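PDB 3K32: uncharacterized protein MJ0690 from Methanocaldococcus jannaschii, which is of unknown function but, as a predicted tRNA methyltransferase subunit with a HUP-type fold, may take part in tRNA modification. Local coordinates for residues B[6-18]-B[100-112]. Numbering follows the deposited sequence.
Sequences LMDVHVLFSGGKD and DEYSILADGTRRD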
# COMPACT_ATOMS: atom_id res chain seq x y z
N LEU B 6 5.31 -20.28 -9.67
CA LEU B 6 4.51 -19.45 -8.76
C LEU B 6 5.33 -18.98 -7.56
O LEU B 6 5.94 -19.78 -6.85
CB LEU B 6 3.26 -20.19 -8.29
CG LEU B 6 2.22 -19.30 -7.62
CD1 LEU B 6 1.25 -18.78 -8.66
CD2 LEU B 6 1.48 -20.08 -6.56
N MSE B 7 5.29 -17.68 -7.32
CA MSE B 7 6.23 -17.03 -6.41
C MSE B 7 5.78 -17.08 -4.94
O MSE B 7 4.72 -16.57 -4.58
CB MSE B 7 6.42 -15.59 -6.87
CG MSE B 7 7.49 -14.81 -6.15
SE MSE B 7 9.24 -15.09 -6.92
CE MSE B 7 8.78 -15.02 -8.82
N ASP B 8 6.59 -17.70 -4.09
CA ASP B 8 6.29 -17.71 -2.66
C ASP B 8 6.48 -16.32 -2.03
O ASP B 8 7.24 -15.49 -2.52
CB ASP B 8 7.16 -18.73 -1.92
CG ASP B 8 6.77 -20.18 -2.24
OD1 ASP B 8 5.66 -20.41 -2.75
OD2 ASP B 8 7.58 -21.09 -1.95
N VAL B 9 5.78 -16.08 -0.93
CA VAL B 9 6.05 -14.93 -0.09
C VAL B 9 5.70 -15.25 1.35
O VAL B 9 4.72 -15.92 1.64
CB VAL B 9 5.26 -13.71 -0.53
CG1 VAL B 9 3.79 -14.05 -0.67
CG2 VAL B 9 5.45 -12.60 0.47
N HIS B 10 6.53 -14.79 2.27
CA HIS B 10 6.35 -15.14 3.66
C HIS B 10 5.78 -13.96 4.43
O HIS B 10 6.39 -12.90 4.50
CB HIS B 10 7.66 -15.68 4.25
CG HIS B 10 8.09 -16.98 3.63
ND1 HIS B 10 8.82 -17.04 2.46
CD2 HIS B 10 7.85 -18.26 4.00
CE1 HIS B 10 9.02 -18.31 2.14
NE2 HIS B 10 8.45 -19.07 3.05
N VAL B 11 4.59 -14.16 4.98
CA VAL B 11 3.79 -13.07 5.53
C VAL B 11 3.70 -13.15 7.04
O VAL B 11 3.04 -14.03 7.59
CB VAL B 11 2.36 -13.15 4.99
CG1 VAL B 11 1.58 -11.89 5.37
CG2 VAL B 11 2.35 -13.37 3.49
N LEU B 12 4.34 -12.22 7.73
CA LEU B 12 4.10 -12.07 9.15
C LEU B 12 2.61 -11.93 9.34
O LEU B 12 1.96 -11.16 8.65
CB LEU B 12 4.84 -10.85 9.70
CG LEU B 12 6.33 -11.13 9.86
CD1 LEU B 12 7.14 -9.85 9.80
CD2 LEU B 12 6.56 -11.87 11.18
N PHE B 13 2.06 -12.69 10.27
CA PHE B 13 0.62 -12.85 10.33
C PHE B 13 0.17 -12.97 11.78
O PHE B 13 0.70 -13.78 12.55
CB PHE B 13 0.24 -14.07 9.50
CG PHE B 13 -1.24 -14.33 9.42
CD1 PHE B 13 -2.04 -13.58 8.57
CD2 PHE B 13 -1.81 -15.36 10.15
CE1 PHE B 13 -3.40 -13.83 8.48
CE2 PHE B 13 -3.17 -15.63 10.04
CZ PHE B 13 -3.96 -14.86 9.22
N SER B 14 -0.80 -12.14 12.16
CA SER B 14 -1.28 -12.07 13.54
C SER B 14 -2.66 -12.68 13.68
O SER B 14 -3.10 -13.01 14.78
CB SER B 14 -1.36 -10.63 14.02
OG SER B 14 -2.52 -10.01 13.45
N GLY B 15 -3.37 -12.79 12.56
CA GLY B 15 -4.71 -13.33 12.57
C GLY B 15 -5.80 -12.28 12.61
O GLY B 15 -6.97 -12.61 12.47
N GLY B 16 -5.44 -11.01 12.81
CA GLY B 16 -6.44 -9.94 12.73
C GLY B 16 -6.98 -9.75 11.31
O GLY B 16 -6.40 -10.23 10.33
N LYS B 17 -8.09 -9.03 11.17
CA LYS B 17 -8.73 -8.87 9.86
C LYS B 17 -7.83 -8.14 8.85
O LYS B 17 -7.82 -8.47 7.67
CB LYS B 17 -10.10 -8.21 9.97
CG LYS B 17 -10.10 -6.83 10.61
CD LYS B 17 -11.52 -6.40 10.96
CE LYS B 17 -11.59 -4.91 11.35
NZ LYS B 17 -11.14 -3.99 10.24
N ASP B 18 -7.06 -7.19 9.33
CA ASP B 18 -6.11 -6.52 8.45
C ASP B 18 -5.04 -7.46 7.93
O ASP B 18 -4.89 -7.67 6.73
CB ASP B 18 -5.49 -5.32 9.16
CG ASP B 18 -6.49 -4.20 9.38
OD1 ASP B 18 -7.27 -3.90 8.44
OD2 ASP B 18 -6.52 -3.65 10.50
N ASP B 100 17.13 -13.08 6.55
CA ASP B 100 18.26 -13.96 6.25
C ASP B 100 17.75 -15.27 5.67
O ASP B 100 18.50 -15.99 5.01
CB ASP B 100 19.13 -14.24 7.49
CG ASP B 100 19.94 -13.02 7.94
OD1 ASP B 100 20.44 -12.27 7.08
OD2 ASP B 100 20.09 -12.81 9.17
N GLU B 101 16.47 -15.56 5.90
CA GLU B 101 15.89 -16.85 5.50
C GLU B 101 14.92 -16.79 4.32
O GLU B 101 14.80 -17.75 3.58
CB GLU B 101 15.20 -17.53 6.69
CG GLU B 101 16.16 -18.09 7.73
CD GLU B 101 15.82 -17.64 9.15
OE1 GLU B 101 16.76 -17.35 9.92
OE2 GLU B 101 14.62 -17.57 9.49
N TYR B 102 14.20 -15.68 4.16
CA TYR B 102 13.20 -15.60 3.09
C TYR B 102 13.42 -14.34 2.27
O TYR B 102 13.47 -13.24 2.81
CB TYR B 102 11.78 -15.60 3.64
CG TYR B 102 11.52 -16.63 4.71
CD1 TYR B 102 11.13 -17.92 4.37
CD2 TYR B 102 11.66 -16.31 6.06
CE1 TYR B 102 10.89 -18.87 5.34
CE2 TYR B 102 11.42 -17.26 7.03
CZ TYR B 102 11.04 -18.54 6.66
OH TYR B 102 10.81 -19.48 7.62
N SER B 103 13.53 -14.50 0.97
CA SER B 103 13.87 -13.37 0.13
C SER B 103 12.66 -12.51 -0.23
O SER B 103 12.83 -11.43 -0.76
CB SER B 103 14.58 -13.85 -1.13
OG SER B 103 13.77 -14.79 -1.81
N ILE B 104 11.45 -12.99 0.05
CA ILE B 104 10.25 -12.18 -0.13
C ILE B 104 9.37 -12.11 1.12
O ILE B 104 8.61 -13.02 1.42
CB ILE B 104 9.40 -12.61 -1.33
CG1 ILE B 104 10.28 -12.73 -2.58
CG2 ILE B 104 8.28 -11.62 -1.56
CD1 ILE B 104 9.50 -12.86 -3.86
N LEU B 105 9.48 -10.99 1.84
CA LEU B 105 8.84 -10.82 3.13
C LEU B 105 7.72 -9.84 3.03
O LEU B 105 7.88 -8.77 2.44
CB LEU B 105 9.85 -10.29 4.15
CG LEU B 105 10.37 -11.27 5.19
CD1 LEU B 105 10.22 -12.69 4.68
CD2 LEU B 105 11.82 -10.96 5.51
N ALA B 106 6.58 -10.19 3.61
CA ALA B 106 5.44 -9.30 3.66
C ALA B 106 4.92 -9.20 5.09
O ALA B 106 5.12 -10.12 5.89
CB ALA B 106 4.34 -9.81 2.74
N ASP B 107 4.26 -8.08 5.40
CA ASP B 107 3.57 -7.96 6.68
C ASP B 107 2.30 -7.14 6.54
O ASP B 107 1.89 -6.83 5.42
CB ASP B 107 4.49 -7.36 7.74
CG ASP B 107 4.80 -5.89 7.49
OD1 ASP B 107 4.00 -5.23 6.79
OD2 ASP B 107 5.84 -5.41 7.99
N GLY B 108 1.69 -6.77 7.66
CA GLY B 108 0.36 -6.17 7.68
C GLY B 108 0.34 -4.71 8.09
O GLY B 108 -0.69 -4.17 8.51
N THR B 109 1.50 -4.06 7.96
CA THR B 109 1.63 -2.63 8.17
C THR B 109 0.74 -1.81 7.24
O THR B 109 0.56 -2.15 6.07
CB THR B 109 3.08 -2.20 8.00
OG1 THR B 109 3.88 -2.90 8.95
CG2 THR B 109 3.20 -0.70 8.27
N ARG B 110 0.19 -0.72 7.75
CA ARG B 110 -0.83 -0.02 7.00
C ARG B 110 -0.69 1.49 7.14
O ARG B 110 -0.03 1.98 8.06
CB ARG B 110 -2.21 -0.49 7.46
CG ARG B 110 -2.45 -0.27 8.94
CD ARG B 110 -3.53 -1.19 9.52
NE ARG B 110 -2.96 -2.49 9.84
CZ ARG B 110 -3.06 -3.09 11.02
NH1 ARG B 110 -3.74 -2.52 12.00
NH2 ARG B 110 -2.50 -4.27 11.20
N ARG B 111 -1.30 2.23 6.22
CA ARG B 111 -1.19 3.67 6.15
C ARG B 111 -1.44 4.40 7.48
O ARG B 111 -0.68 5.30 7.84
CB ARG B 111 -2.15 4.21 5.09
CG ARG B 111 -1.82 5.62 4.59
CD ARG B 111 -2.99 6.18 3.79
NE ARG B 111 -4.09 6.60 4.66
CZ ARG B 111 -5.33 6.83 4.25
NH1 ARG B 111 -5.64 6.66 2.97
NH2 ARG B 111 -6.26 7.21 5.11
N ASP B 112 -2.48 4.03 8.21
CA ASP B 112 -2.92 4.83 9.36
C ASP B 112 -2.43 4.35 10.73
O ASP B 112 -2.85 4.87 11.77
CB ASP B 112 -4.44 4.97 9.34
CG ASP B 112 -4.94 5.70 8.10
OD1 ASP B 112 -4.13 6.35 7.41
OD2 ASP B 112 -6.14 5.62 7.80
O HOH W 1 10.09 -15.91 0.39
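H10 and I104 open the pairing of strands 8-12 and 104-106, where H10 N donates almost straight to I104 O (2.9 Å). The parallel register continues as A106 N bonds H10 O and L12 N bonds A106 O, each at 2.9 Å. V9 CG2 lies against I104 CG2 (3.6 Å) and A106 CB, while I104 CD1 reaches M7 CG at the outer end. A water near the H10 ring plane joins ND1 (2.7 Å) to I104 N.

Beyond the strands, R110 turns back toward D18. Its CB carries CG between the backbone N and the carbonyl carbon (chi1 59°); CD comes to 4.0 Å from D18 OD2, and the bend at chi3 (82°) swings the guanidinium round to G108. NE (3.1 Å) and NH2 both donate to G108 O, close to the guanidinium plane, which fixes the rotation of the group. CZ lies beneath D18 OD2 and NH2 beside D18 CB. D18 OD2 sits over one face, toward the rim, 3.4 Å from NH1; this salt bridge rests on charge alone. NH1 has a second anionic partner in D113, and D18 OD2 also bonds a glycerol, probably from the crystallisation liquor, though it may mark a pocket. With an alanine here, D18 and D113 would probably lose a shared counter-charge, and G108 O its two side-chain donors.

S14 to D18 match the SGGxD PP-loop motif, consistent with a nucleotide-binding loop. The strands are neighbours in the five-stranded parallel sheet, with 32-39 flanking 8-12 and 133-135 flanking 104-106. V11 and A106 face helix 17-28, whereas L12 and L105 pack on helix 84-98.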